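Side-chain contacts in putative branched chain amino acid ABC transporter, periplasmic amino acid-binding protein (Brucella ovis, PDB 4XFK), which serves as a component of an amino-acid transport system, probably the periplasmic binding protein that captures amino acids for an ABC transporter: residues Ala138-Lys143 against Phe352-Gln357; Lys143-Gly148 against Thr215-Asn220; Gly66-Val71 against Thr95-Lys100. The protein carries 1 engineered substitution. All coordinates share one frame; numbering follows the deposited sequence.

Contact 1 of 3, residues Ala138-Lys143 against Phe352-Gln357. Engineered in segment 138-143: R141 (natural residue His).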
ATOM      1  N   ALA A 138       1.757   1.283   8.460  1.00  6.13           N
ATOM      2  CA  ALA A 138       2.374   0.258   9.299  1.00  6.82           C
ATOM      3  C   ALA A 138       1.479  -0.181  10.453  1.00  7.38           C
ATOM      4  O   ALA A 138       1.432  -1.362  10.796  1.00  7.18           O
ATOM      5  CB  ALA A 138       3.711   0.749   9.836  1.00  7.99           C
ATOM      6  N   ALA A 139       0.778   0.773  11.048  1.00  7.11           N
ATOM      7  CA  ALA A 139      -0.078   0.470  12.192  1.00  7.19           C
ATOM      8  C   ALA A 139      -1.253  -0.412  11.786  1.00  8.07           C
ATOM      9  O   ALA A 139      -1.560  -1.403  12.447  1.00  9.67           O
ATOM     10  CB  ALA A 139      -0.566   1.755  12.861  1.00  7.87           C
ATOM     11  N   ILE A 140      -1.907  -0.053  10.689  1.00  7.35           N
ATOM     12  CA  ILE A 140      -3.034  -0.836  10.210  1.00  6.90           C
ATOM     13  C   ILE A 140      -2.584  -2.247   9.810  1.00  7.16           C
ATOM     14  O   ILE A 140      -3.219  -3.238  10.186  1.00  7.90           O
ATOM     15  CB  ILE A 140      -3.726  -0.140   9.018  1.00  7.23           C
ATOM     16  CG1 ILE A 140      -4.298   1.224   9.448  1.00  8.29           C
ATOM     17  CG2 ILE A 140      -4.795  -1.044   8.419  1.00  8.56           C
ATOM     18  CD1 ILE A 140      -4.804   2.078   8.286  1.00  8.95           C
ATOM     19  N   ARG A 141      -1.493  -2.338   9.045  1.00  7.14           N
ATOM     20  CA  ARG A 141      -0.986  -3.637   8.607  1.00  6.90           C
ATOM     21  C   ARG A 141      -0.730  -4.575   9.787  1.00  6.25           C
ATOM     22  O   ARG A 141      -1.168  -5.732   9.791  1.00  7.31           O
ATOM     23  CB  ARG A 141       0.326  -3.488   7.830  1.00  6.47           C
ATOM     24  CG  ARG A 141       0.219  -2.861   6.448  1.00  6.76           C
ATOM     25  CD  ARG A 141      -0.449  -3.744   5.416  1.00  6.67           C
ATOM     26  NE  ARG A 141      -0.266  -3.148   4.097  1.00  5.84           N
ATOM     27  CZ  ARG A 141      -0.719  -3.669   2.961  1.00  5.92           C
ATOM     28  NH1 ARG A 141      -1.373  -4.823   2.964  1.00  6.64           N
ATOM     29  NH2 ARG A 141      -0.521  -3.030   1.816  1.00  7.11           N
ATOM     30  N   PHE A 142       0.003  -4.085  10.782  1.00  6.64           N
ATOM     31  CA  PHE A 142       0.537  -4.997  11.785  1.00  7.89           C
ATOM     32  C   PHE A 142      -0.363  -5.250  12.975  1.00  8.03           C
ATOM     33  O   PHE A 142      -0.307  -6.322  13.565  1.00  9.55           O
ATOM     34  CB  PHE A 142       2.019  -4.724  12.073  1.00  8.33           C
ATOM     35  CG  PHE A 142       2.870  -5.166  10.932  1.00  7.68           C
ATOM     36  CD1 PHE A 142       3.296  -6.487  10.848  1.00  9.09           C
ATOM     37  CD2 PHE A 142       3.104  -4.315   9.858  1.00  7.74           C
ATOM     38  CE1 PHE A 142       4.004  -6.933   9.749  1.00  8.71           C
ATOM     39  CE2 PHE A 142       3.809  -4.758   8.743  1.00  7.97           C
ATOM     40  CZ  PHE A 142       4.244  -6.070   8.682  1.00  7.48           C
ATOM     41  N   LYS A 143      -1.253  -4.315  13.280  1.00  8.73           N
ATOM     42  CA  LYS A 143      -2.328  -4.585  14.222  0.50  9.70           C
ATOM     43  C   LYS A 143      -3.246  -5.653  13.645  1.00  8.49           C
ATOM     44  O   LYS A 143      -3.553  -6.652  14.296  1.00 10.36           O
ATOM     45  CB  LYS A 143      -3.144  -3.321  14.484  0.50 11.32           C
ATOM     46  CG  LYS A 143      -4.472  -3.606  15.163  0.50 14.22           C
ATOM     47  CD  LYS A 143      -5.404  -2.396  15.154  0.50 15.88           C
ATOM     48  CE  LYS A 143      -6.062  -2.169  13.790  0.50 13.82           C
ATOM     49  NZ  LYS A 143      -5.267  -1.279  12.897  0.50 10.07           N
ATOM     50  N   PHE A 352     -11.043   1.760   5.406  1.00  6.93           N
ATOM     51  CA  PHE A 352     -11.413   0.642   4.543  1.00  7.43           C
ATOM     52  C   PHE A 352     -11.202  -0.660   5.309  1.00  8.13           C
ATOM     53  O   PHE A 352     -10.441  -0.692   6.271  1.00  8.49           O
ATOM     54  CB  PHE A 352     -10.540   0.646   3.279  1.00  8.36           C
ATOM     55  CG  PHE A 352      -9.079   0.852   3.560  1.00  7.24           C
ATOM     56  CD1 PHE A 352      -8.293  -0.202   4.026  1.00  8.53           C
ATOM     57  CD2 PHE A 352      -8.495   2.098   3.402  1.00  7.73           C
ATOM     58  CE1 PHE A 352      -6.972  -0.017   4.345  1.00  9.91           C
ATOM     59  CE2 PHE A 352      -7.157   2.291   3.711  1.00  7.57           C
ATOM     60  CZ  PHE A 352      -6.392   1.228   4.177  1.00  8.80           C
ATOM     61  N   PRO A 353     -11.875  -1.740   4.885  1.00  8.59           N
ATOM     62  CA  PRO A 353     -11.669  -3.033   5.545  1.00  9.33           C
ATOM     63  C   PRO A 353     -10.306  -3.660   5.248  1.00  8.27           C
ATOM     64  O   PRO A 353      -9.665  -3.348   4.240  1.00  8.08           O
ATOM     65  CB  PRO A 353     -12.785  -3.924   4.964  1.00 11.81           C
ATOM     66  CG  PRO A 353     -13.664  -3.035   4.180  1.00 13.16           C
ATOM     67  CD  PRO A 353     -12.895  -1.805   3.828  1.00 10.45           C
ATOM     68  N   MET A 354      -9.878  -4.550   6.142  1.00  7.83           N
ATOM     69  CA  MET A 354      -8.661  -5.333   5.972  1.00  7.64           C
ATOM     70  C   MET A 354      -8.982  -6.816   6.080  1.00  7.50           C
ATOM     71  O   MET A 354      -9.795  -7.231   6.900  1.00  9.72           O
ATOM     72  CB  MET A 354      -7.622  -4.940   7.023  1.00  7.81           C
ATOM     73  CG  MET A 354      -7.024  -3.552   6.806  1.00  7.27           C
ATOM     74  SD  MET A 354      -6.003  -3.433   5.307  1.00  7.49           S
ATOM     75  CE  MET A 354      -4.538  -4.311   5.849  1.00  7.95           C
ATOM     76  N   VAL A 355      -8.330  -7.613   5.248  1.00  8.35           N
ATOM     77  CA  VAL A 355      -8.572  -9.041   5.195  1.00  9.19           C
ATOM     78  C   VAL A 355      -7.293  -9.778   5.526  1.00  7.52           C
ATOM     79  O   VAL A 355      -6.274  -9.607   4.853  1.00  7.58           O
ATOM     80  CB  VAL A 355      -9.009  -9.458   3.782  1.00 12.16           C
ATOM     81  CG1 VAL A 355      -9.465 -10.910   3.771  1.00 12.63           C
ATOM     82  CG2 VAL A 355     -10.104  -8.555   3.308  1.00 15.35           C
ATOM     83  N   VAL A 356      -7.351 -10.606   6.562  1.00  8.13           N
ATOM     84  CA  VAL A 356      -6.207 -11.419   6.944  1.00  7.33           C
ATOM     85  C   VAL A 356      -6.339 -12.786   6.279  1.00  8.23           C
ATOM     86  O   VAL A 356      -7.416 -13.389   6.284  1.00  8.51           O
ATOM     87  CB  VAL A 356      -6.066 -11.536   8.471  1.00  8.13           C
ATOM     88  CG1 VAL A 356      -4.689 -12.063   8.814  1.00  8.17           C
ATOM     89  CG2 VAL A 356      -6.278 -10.164   9.112  1.00  9.10           C
ATOM     90  N   GLN A 357      -5.236 -13.247   5.692  1.00  7.50           N
ATOM     91  CA  GLN A 357      -5.239 -14.362   4.751  1.00  7.71           C
ATOM     92  C   GLN A 357      -4.106 -15.336   5.044  1.00  7.81           C
ATOM     93  O   GLN A 357      -3.014 -14.921   5.461  1.00  8.75           O
ATOM     94  CB  GLN A 357      -5.065 -13.833   3.328  1.00  8.15           C
ATOM     95  CG  GLN A 357      -6.150 -12.858   2.881  1.00  8.57           C
ATOM     96  CD  GLN A 357      -5.668 -11.897   1.818  1.00  7.67           C
ATOM     97  OE1 GLN A 357      -5.364 -12.301   0.696  1.00  8.08           O
ATOM     98  NE2 GLN A 357      -5.600 -10.611   2.161  1.00  8.17           N
TER
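M354 and I140 bury the most surface here. CG2 of I140 comes down on the middle of the methionine chain, 3.7 Å from M354 CG, and the sulfur is only a little farther off, with I140 CG2 to M354 SD at 4.1 Å. The two side chains lie roughly perpendicular, so the branch methyl meets M354 along its flank. What brings it there is the isoleucine's first torsion (chi1 -62°), which sets CG2 anti to the backbone N and leaves CG1 to run on toward F352, where I140 CD1 stops 4.5 Å from F352 CZ.

M354 is bent at both chi2 (-67°) and chi3 (-75°). The curl keeps the terminal methyl against the helix, M354 CE lying 4.2 Å from R141 CD, while the sulfur sits in the plane of the F352 ring at its edge, M354 SD being 3.7 Å from F352 CE1. R141 is an engineered residue, histidine in the natural sequence. It touches the methionine through its aliphatic part; its NE forms a salt bridge to E118, and NH1 is hydrogen-bonded to the carbonyl of S265.

The contact packs the first turn of helix 138-152 on strand 350-360, in the mixed sheet of one lobe of the two-lobed periplasmic binding protein fold. Across the interface the chemistry is wholly apolar, carbon and sulfur against carbon, so cohesion comes from close fit and exclusion of water, and the charge carried by the engineered arginine is dealt with by partners beyond the two segments.

Contact 2 of 3, residues Lys143-Gly148 against Thr215-Asn220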
ATOM      1  N   LYS A 143      -1.253  -4.315  13.280  1.00  8.73           N
ATOM      2  CA  LYS A 143      -2.328  -4.585  14.222  0.50  9.70           C
ATOM      3  C   LYS A 143      -3.246  -5.653  13.645  1.00  8.49           C
ATOM      4  O   LYS A 143      -3.553  -6.652  14.296  1.00 10.36           O
ATOM      5  CB  LYS A 143      -3.144  -3.321  14.484  0.50 11.32           C
ATOM      6  CG  LYS A 143      -4.472  -3.606  15.163  0.50 14.22           C
ATOM      7  CD  LYS A 143      -5.404  -2.396  15.154  0.50 15.88           C
ATOM      8  CE  LYS A 143      -6.062  -2.169  13.790  0.50 13.82           C
ATOM      9  NZ  LYS A 143      -5.267  -1.279  12.897  0.50 10.07           N
ATOM     10  N   THR A 144      -3.690  -5.444  12.401  1.00  7.09           N
ATOM     11  CA  THR A 144      -4.642  -6.387  11.817  1.00  7.90           C
ATOM     12  C   THR A 144      -4.060  -7.782  11.606  1.00  7.98           C
ATOM     13  O   THR A 144      -4.741  -8.768  11.883  1.00  8.97           O
ATOM     14  CB  THR A 144      -5.332  -5.872  10.518  1.00  8.17           C
ATOM     15  OG1 THR A 144      -4.355  -5.614   9.504  1.00  7.98           O
ATOM     16  CG2 THR A 144      -6.148  -4.606  10.778  1.00  8.66           C
ATOM     17  N   VAL A 145      -2.818  -7.882  11.130  1.00  7.95           N
ATOM     18  CA  VAL A 145      -2.262  -9.208  10.892  1.00  8.05           C
ATOM     19  C   VAL A 145      -2.135  -9.985  12.203  1.00  8.30           C
ATOM     20  O   VAL A 145      -2.486 -11.168  12.277  1.00  8.64           O
ATOM     21  CB  VAL A 145      -0.927  -9.187  10.080  1.00  8.60           C
ATOM     22  CG1 VAL A 145       0.278  -8.804  10.945  1.00  8.73           C
ATOM     23  CG2 VAL A 145      -0.710 -10.527   9.405  1.00  9.09           C
ATOM     24  N   ALA A 146      -1.677  -9.312  13.256  1.00  8.45           N
ATOM     25  CA  ALA A 146      -1.485  -9.979  14.538  1.00  9.54           C
ATOM     26  C   ALA A 146      -2.832 -10.311  15.194  1.00  9.63           C
ATOM     27  O   ALA A 146      -3.036 -11.425  15.691  1.00 10.16           O
ATOM     28  CB  ALA A 146      -0.634  -9.109  15.464  1.00 10.28           C
ATOM     29  N   GLN A 147      -3.753  -9.352  15.198  1.00  9.88           N
ATOM     30  CA  GLN A 147      -5.063  -9.588  15.795  1.00  9.69           C
ATOM     31  C   GLN A 147      -5.832 -10.690  15.065  1.00  9.70           C
ATOM     32  O   GLN A 147      -6.505 -11.503  15.697  1.00 11.33           O
ATOM     33  CB  GLN A 147      -5.888  -8.306  15.847  1.00  9.96           C
ATOM     34  CG  GLN A 147      -7.193  -8.463  16.605  1.00 12.18           C
ATOM     35  CD  GLN A 147      -6.972  -8.724  18.075  1.00 14.96           C
ATOM     36  OE1 GLN A 147      -6.161  -8.057  18.721  1.00 16.65           O
ATOM     37  NE2 GLN A 147      -7.680  -9.708  18.614  1.00 17.11           N
ATOM     38  N   GLY A 148      -5.742 -10.713  13.739  1.00  9.67           N
ATOM     39  CA  GLY A 148      -6.382 -11.758  12.955  1.00  9.57           C
ATOM     40  C   GLY A 148      -5.856 -13.138  13.311  1.00  9.51           C
ATOM     41  O   GLY A 148      -6.624 -14.076  13.516  1.00 11.09           O
ATOM     42  N   THR A 215       6.175 -16.999  15.129  1.00 12.15           N
ATOM     43  CA  THR A 215       5.790 -16.023  14.117  1.00 11.62           C
ATOM     44  C   THR A 215       6.968 -15.118  13.827  1.00 11.30           C
ATOM     45  O   THR A 215       7.682 -14.704  14.741  1.00 11.52           O
ATOM     46  CB  THR A 215       4.635 -15.152  14.627  1.00 12.77           C
ATOM     47  OG1 THR A 215       3.570 -15.996  15.076  1.00 15.05           O
ATOM     48  CG2 THR A 215       4.120 -14.221  13.534  1.00 13.26           C
ATOM     49  N   VAL A 216       7.171 -14.815  12.549  1.00 10.33           N
ATOM     50  CA  VAL A 216       8.158 -13.827  12.127  1.00  8.83           C
ATOM     51  C   VAL A 216       7.419 -12.659  11.478  1.00  8.60           C
ATOM     52  O   VAL A 216       6.882 -12.798  10.381  1.00  9.27           O
ATOM     53  CB  VAL A 216       9.169 -14.414  11.127  1.00 11.04           C
ATOM     54  CG1 VAL A 216      10.183 -13.341  10.728  1.00 11.07           C
ATOM     55  CG2 VAL A 216       9.858 -15.641  11.727  1.00 12.99           C
ATOM     56  N   PHE A 217       7.369 -11.519  12.161  1.00  8.05           N
ATOM     57  CA  PHE A 217       6.740 -10.337  11.588  1.00  8.21           C
ATOM     58  C   PHE A 217       7.709  -9.627  10.662  1.00  8.03           C
ATOM     59  O   PHE A 217       8.848  -9.350  11.047  1.00  9.65           O
ATOM     60  CB  PHE A 217       6.327  -9.360  12.688  1.00  9.08           C
ATOM     61  CG  PHE A 217       5.176  -9.836  13.541  1.00  8.80           C
ATOM     62  CD1 PHE A 217       3.877  -9.823  13.048  1.00  8.99           C
ATOM     63  CD2 PHE A 217       5.392 -10.274  14.840  1.00  9.99           C
ATOM     64  CE1 PHE A 217       2.817 -10.249  13.831  1.00 10.16           C
ATOM     65  CE2 PHE A 217       4.337 -10.702  15.621  1.00 11.21           C
ATOM     66  CZ  PHE A 217       3.051 -10.688  15.122  1.00 10.40           C
ATOM     67  N   THR A 218       7.257  -9.301   9.452  1.00  7.24           N
ATOM     68  CA  THR A 218       8.111  -8.558   8.537  1.00  7.07           C
ATOM     69  C   THR A 218       7.311  -7.731   7.548  1.00  6.80           C
ATOM     70  O   THR A 218       6.325  -8.206   6.973  1.00  6.81           O
ATOM     71  CB  THR A 218       9.105  -9.486   7.773  1.00  7.55           C
ATOM     72  OG1 THR A 218       9.914  -8.684   6.905  1.00  7.16           O
ATOM     73  CG2 THR A 218       8.386 -10.546   6.946  1.00  9.15           C
ATOM     74  N   GLY A 219       7.767  -6.496   7.348  1.00  6.57           N
ATOM     75  CA  GLY A 219       7.256  -5.629   6.294  1.00  6.80           C
ATOM     76  C   GLY A 219       8.090  -5.677   5.023  1.00  6.45           C
ATOM     77  O   GLY A 219       7.944  -4.820   4.162  1.00  6.08           O
ATOM     78  N   ASN A 220       8.964  -6.670   4.891  1.00  5.97           N
ATOM     79  CA  ASN A 220       9.840  -6.749   3.724  1.00  6.19           C
ATOM     80  C   ASN A 220       9.053  -6.939   2.429  1.00  6.20           C
ATOM     81  O   ASN A 220       7.927  -7.446   2.435  1.00  6.78           O
ATOM     82  CB  ASN A 220      10.870  -7.872   3.884  1.00  6.22           C
ATOM     83  CG  ASN A 220      11.943  -7.543   4.903  1.00  6.71           C
ATOM     84  OD1 ASN A 220      11.836  -6.573   5.655  1.00  7.87           O
ATOM     85  ND2 ASN A 220      12.995  -8.350   4.919  1.00  7.36           N
TER
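Apolar touches between A146, V145 and the ring of F217 make up the whole contact. The methyl of A146 sits oblique to the ring and equally far from two of its atoms: A146 CB is 4.0 Å from F217 CE1 and also 4.0 Å from F217 CZ. V145 comes in differently, at the ring edge and near its plane, with V145 CG1 4.1 Å from F217 CE1. The valine and phenylalanine chains run antiparallel alongside one another. With chi1 at 78°, CG1 of the valine is flanked by both its backbone N and its carbonyl carbon and points at the ring edge.

The ring has further neighbours. The T215 methyl covers one face, T215 CG2 standing 4.0 Å above the F217 ring plane, over its centre, and the Y185 ring meets that of F217 with the planes at about 45°. This is the usual layering of an alpha/beta lobe: strand 215-218 runs parallel between strands 158-164 and 240-243, and helix 138-152 packs on the sheet beside helix 167-184, whose V176 touches F217 and whose I183 touches A146.

The polar bonds stay within each segment or go to other parts of the chain. N220 N donates to T218 OG1 at 3.0 Å with an angle of 158° at the hydrogen, which makes an ST turn; the same hydroxyl is hydrogen-bonded to I162 O. On the helix, T144 OG1 is hydrogen-bonded to S265 OG.

Contact 3 of 3, residues Gly66-Val71 against Thr95-Lys100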
ATOM      1  N   GLY A  66      15.973  11.406  -7.362  1.00 15.59           N
ATOM      2  CA  GLY A  66      15.284  11.357  -8.635  1.00 15.02           C
ATOM      3  C   GLY A  66      13.869  11.897  -8.545  1.00 13.88           C
ATOM      4  O   GLY A  66      13.406  12.612  -9.430  1.00 14.92           O
ATOM      5  N   ALA A  67      13.182  11.557  -7.466  1.00 13.61           N
ATOM      6  CA  ALA A  67      11.801  11.975  -7.283  1.00 13.61           C
ATOM      7  C   ALA A  67      11.642  13.493  -7.234  1.00 13.76           C
ATOM      8  O   ALA A  67      10.690  14.031  -7.791  1.00 13.42           O
ATOM      9  CB  ALA A  67      11.230  11.339  -6.029  1.00 15.49           C
ATOM     10  N   ALA A  68      12.562  14.182  -6.564  1.00 15.08           N
ATOM     11  CA  ALA A  68      12.482  15.635  -6.473  1.00 14.41           C
ATOM     12  C   ALA A  68      12.552  16.254  -7.871  1.00 13.62           C
ATOM     13  O   ALA A  68      11.795  17.165  -8.208  1.00 14.53           O
ATOM     14  CB  ALA A  68      13.586  16.183  -5.568  1.00 16.63           C
ATOM     15  N   ASP A  69      13.448  15.723  -8.692  1.00 13.47           N
ATOM     16  CA  ASP A  69      13.591  16.180 -10.062  1.00 14.23           C
ATOM     17  C   ASP A  69      12.320  15.897 -10.861  1.00 12.96           C
ATOM     18  O   ASP A  69      11.831  16.754 -11.600  1.00 13.30           O
ATOM     19  CB  ASP A  69      14.803  15.495 -10.698  1.00 15.92           C
ATOM     20  CG  ASP A  69      14.992  15.875 -12.147  1.00 21.80           C
ATOM     21  OD1 ASP A  69      15.623  16.921 -12.411  1.00 25.40           O
ATOM     22  OD2 ASP A  69      14.517  15.123 -13.022  1.00 23.65           O
ATOM     23  N   ARG A  70      11.783  14.693 -10.707  1.00 12.25           N
ATOM     24  CA  ARG A  70      10.614  14.305 -11.480  1.00 11.44           C
ATOM     25  C   ARG A  70       9.357  15.079 -11.076  1.00 11.56           C
ATOM     26  O   ARG A  70       8.536  15.417 -11.929  1.00 12.01           O
ATOM     27  CB  ARG A  70      10.386  12.786 -11.414  1.00 12.61           C
ATOM     28  CG  ARG A  70      11.578  11.917 -11.893  1.00 15.62           C
ATOM     29  CD  ARG A  70      11.856  11.999 -13.396  1.00 17.19           C
ATOM     30  NE  ARG A  70      12.517  13.241 -13.792  1.00 19.19           N
ATOM     31  CZ  ARG A  70      12.387  13.808 -14.989  1.00 18.18           C
ATOM     32  NH1 ARG A  70      11.629  13.239 -15.926  1.00 18.34           N
ATOM     33  NH2 ARG A  70      13.018  14.943 -15.254  1.00 18.14           N
ATOM     34  N   VAL A  71       9.206  15.368  -9.786  1.00 11.40           N
ATOM     35  CA  VAL A  71       8.085  16.193  -9.334  1.00 12.40           C
ATOM     36  C   VAL A  71       8.142  17.598  -9.944  1.00 12.02           C
ATOM     37  O   VAL A  71       7.125  18.130 -10.407  1.00 12.37           O
ATOM     38  CB  VAL A  71       8.014  16.268  -7.793  1.00 13.90           C
ATOM     39  CG1 VAL A  71       7.052  17.359  -7.337  1.00 14.57           C
ATOM     40  CG2 VAL A  71       7.595  14.923  -7.235  1.00 16.07           C
ATOM     41  N   THR A  95       6.099  14.295  -0.695  1.00  7.64           N
ATOM     42  CA  THR A  95       5.124  15.001   0.111  1.00  6.76           C
ATOM     43  C   THR A  95       5.643  16.364   0.583  1.00  7.49           C
ATOM     44  O   THR A  95       4.895  17.346   0.589  1.00  8.43           O
ATOM     45  CB  THR A  95       4.586  14.141   1.275  1.00  8.32           C
ATOM     46  OG1 THR A  95       3.263  14.582   1.583  1.00  7.99           O
ATOM     47  CG2 THR A  95       5.459  14.227   2.534  1.00  9.25           C
ATOM     48  N   GLU A  96       6.928  16.431   0.924  1.00  8.68           N
ATOM     49  CA  GLU A  96       7.514  17.680   1.395  0.59  9.64           C
ATOM     50  C   GLU A  96       7.683  18.681   0.260  1.00 10.34           C
ATOM     51  O   GLU A  96       7.396  19.870   0.424  1.00 11.50           O
ATOM     52  CB  GLU A  96       8.848  17.436   2.105  0.59 11.67           C
ATOM     53  CG  GLU A  96       8.692  16.936   3.529  0.59 14.18           C
ATOM     54  CD  GLU A  96       7.840  17.864   4.377  0.59 20.41           C
ATOM     55  OE1 GLU A  96       8.171  19.068   4.466  0.59 23.34           O
ATOM     56  OE2 GLU A  96       6.835  17.392   4.945  0.59 22.88           O
ATOM     57  N   ASP A  97       8.127  18.201  -0.897  1.00 10.19           N
ATOM     58  CA  ASP A  97       8.267  19.079  -2.054  1.00 11.52           C
ATOM     59  C   ASP A  97       6.919  19.649  -2.496  1.00  9.63           C
ATOM     60  O   ASP A  97       6.824  20.831  -2.848  1.00 10.89           O
ATOM     61  CB  ASP A  97       8.955  18.362  -3.215  1.00 14.09           C
ATOM     62  CG  ASP A  97      10.426  18.094  -2.945  1.00 17.92           C
ATOM     63  OD1 ASP A  97      10.978  18.683  -1.989  1.00 20.87           O
ATOM     64  OD2 ASP A  97      11.028  17.290  -3.681  1.00 20.25           O
ATOM     65  N   VAL A  98       5.875  18.823  -2.461  1.00  9.34           N
ATOM     66  CA  VAL A  98       4.534  19.295  -2.794  1.00  8.33           C
ATOM     67  C   VAL A  98       4.034  20.310  -1.758  1.00  8.74           C
ATOM     68  O   VAL A  98       3.496  21.364  -2.111  1.00  9.36           O
ATOM     69  CB  VAL A  98       3.538  18.129  -2.959  1.00  8.89           C
ATOM     70  CG1 VAL A  98       2.112  18.657  -3.001  1.00 10.38           C
ATOM     71  CG2 VAL A  98       3.885  17.333  -4.221  1.00  9.55           C
ATOM     72  N   ARG A  99       4.237  20.007  -0.480  1.00  9.08           N
ATOM     73  CA  ARG A  99       3.818  20.915   0.584  1.00 10.02           C
ATOM     74  C   ARG A  99       4.482  22.283   0.441  1.00 10.59           C
ATOM     75  O   ARG A  99       3.824  23.329   0.547  1.00 11.51           O
ATOM     76  CB  ARG A  99       4.108  20.326   1.965  1.00 10.82           C
ATOM     77  CG  ARG A  99       3.558  21.182   3.102  1.00 11.51           C
ATOM     78  CD  ARG A  99       3.973  20.643   4.461  1.00 13.30           C
ATOM     79  NE  ARG A  99       5.420  20.722   4.623  1.00 16.09           N
ATOM     80  CZ  ARG A  99       6.065  21.822   4.986  1.00 21.08           C
ATOM     81  NH1 ARG A  99       5.385  22.933   5.245  1.00 22.44           N
ATOM     82  NH2 ARG A  99       7.387  21.807   5.102  1.00 24.77           N
ATOM     83  N   LYS A 100       5.787  22.280   0.193  1.00 10.95           N
ATOM     84  CA  LYS A 100       6.510  23.541   0.059  1.00 12.75           C
ATOM     85  C   LYS A 100       6.137  24.311  -1.207  1.00 12.26           C
ATOM     86  O   LYS A 100       6.022  25.537  -1.188  1.00 14.08           O
ATOM     87  CB  LYS A 100       8.014  23.312   0.148  1.00 15.09           C
ATOM     88  CG  LYS A 100       8.456  22.964   1.564  1.00 19.81           C
ATOM     89  CD  LYS A 100       9.962  22.848   1.672  1.00 23.35           C
ATOM     90  CE  LYS A 100      10.482  21.721   0.797  1.00 26.03           C
ATOM     91  NZ  LYS A 100      11.947  21.510   0.969  1.00 28.20           N
TER
HETATM   92  O   HOH W   1      10.650  18.653  -6.241  1.00 24.08           O
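A68 and D97 mark the closest backbone approach between segments 66-71 and 95-100, their CA atoms 7.0 Å apart. Both segments are regular helix, part of helices 63-76 and 88-104, which lie side by side against the parallel sheet of their lobe, with strand 81-84 between them in the chain.

At that point D97 reaches across: with CG turned away from its carbonyl carbon (chi1 -70°), OD2 of D97 rests 3.4 Å from A68 CB, a van der Waals touch on the alanine methyl. A water finishes the link, donating to A68 O at 2.7 Å and to D97 OD2 at 2.9 Å. The same OD2 is hydrogen-bonded to Q93 NE2 one turn back. Deeper in, V71 CG1 meets V98 CG2 at 4.4 Å, and I94 also touches V71.

D69 with R70, and E96 with R99, form salt bridges within their own segments, each arginine gripping one oxygen side-on.

The helices thus join by a small valine contact on the buried side and a water bridge on the partly exposed one: between the two segments the D97 carboxylate is linked through water and not by a direct bond, and its OD2 is shared with Q93.

In the fold
Contacts 1 and 2 are neighbours, their centres about 9 Å apart. They share K143 and use successive turns of helix 138-152, which meets two strands of one mixed sheet: 350-360 in contact 1 and 215-218 in contact 2. They also touch directly, F142 CZ packing 3.4 Å from T218 O and V356 CG2 lying 3.5 Å from T144 O. Contact 3 joins two helices of the lobe built on the five-stranded parallel sheet, on the opposite side of the chain's centre; its centre is about 28 Å from that of contact 1 and about 31 Å from that of contact 2. Contact 1 comes near a bound metal, the engineered R141 side chain being about 7 Å from a sodium ion.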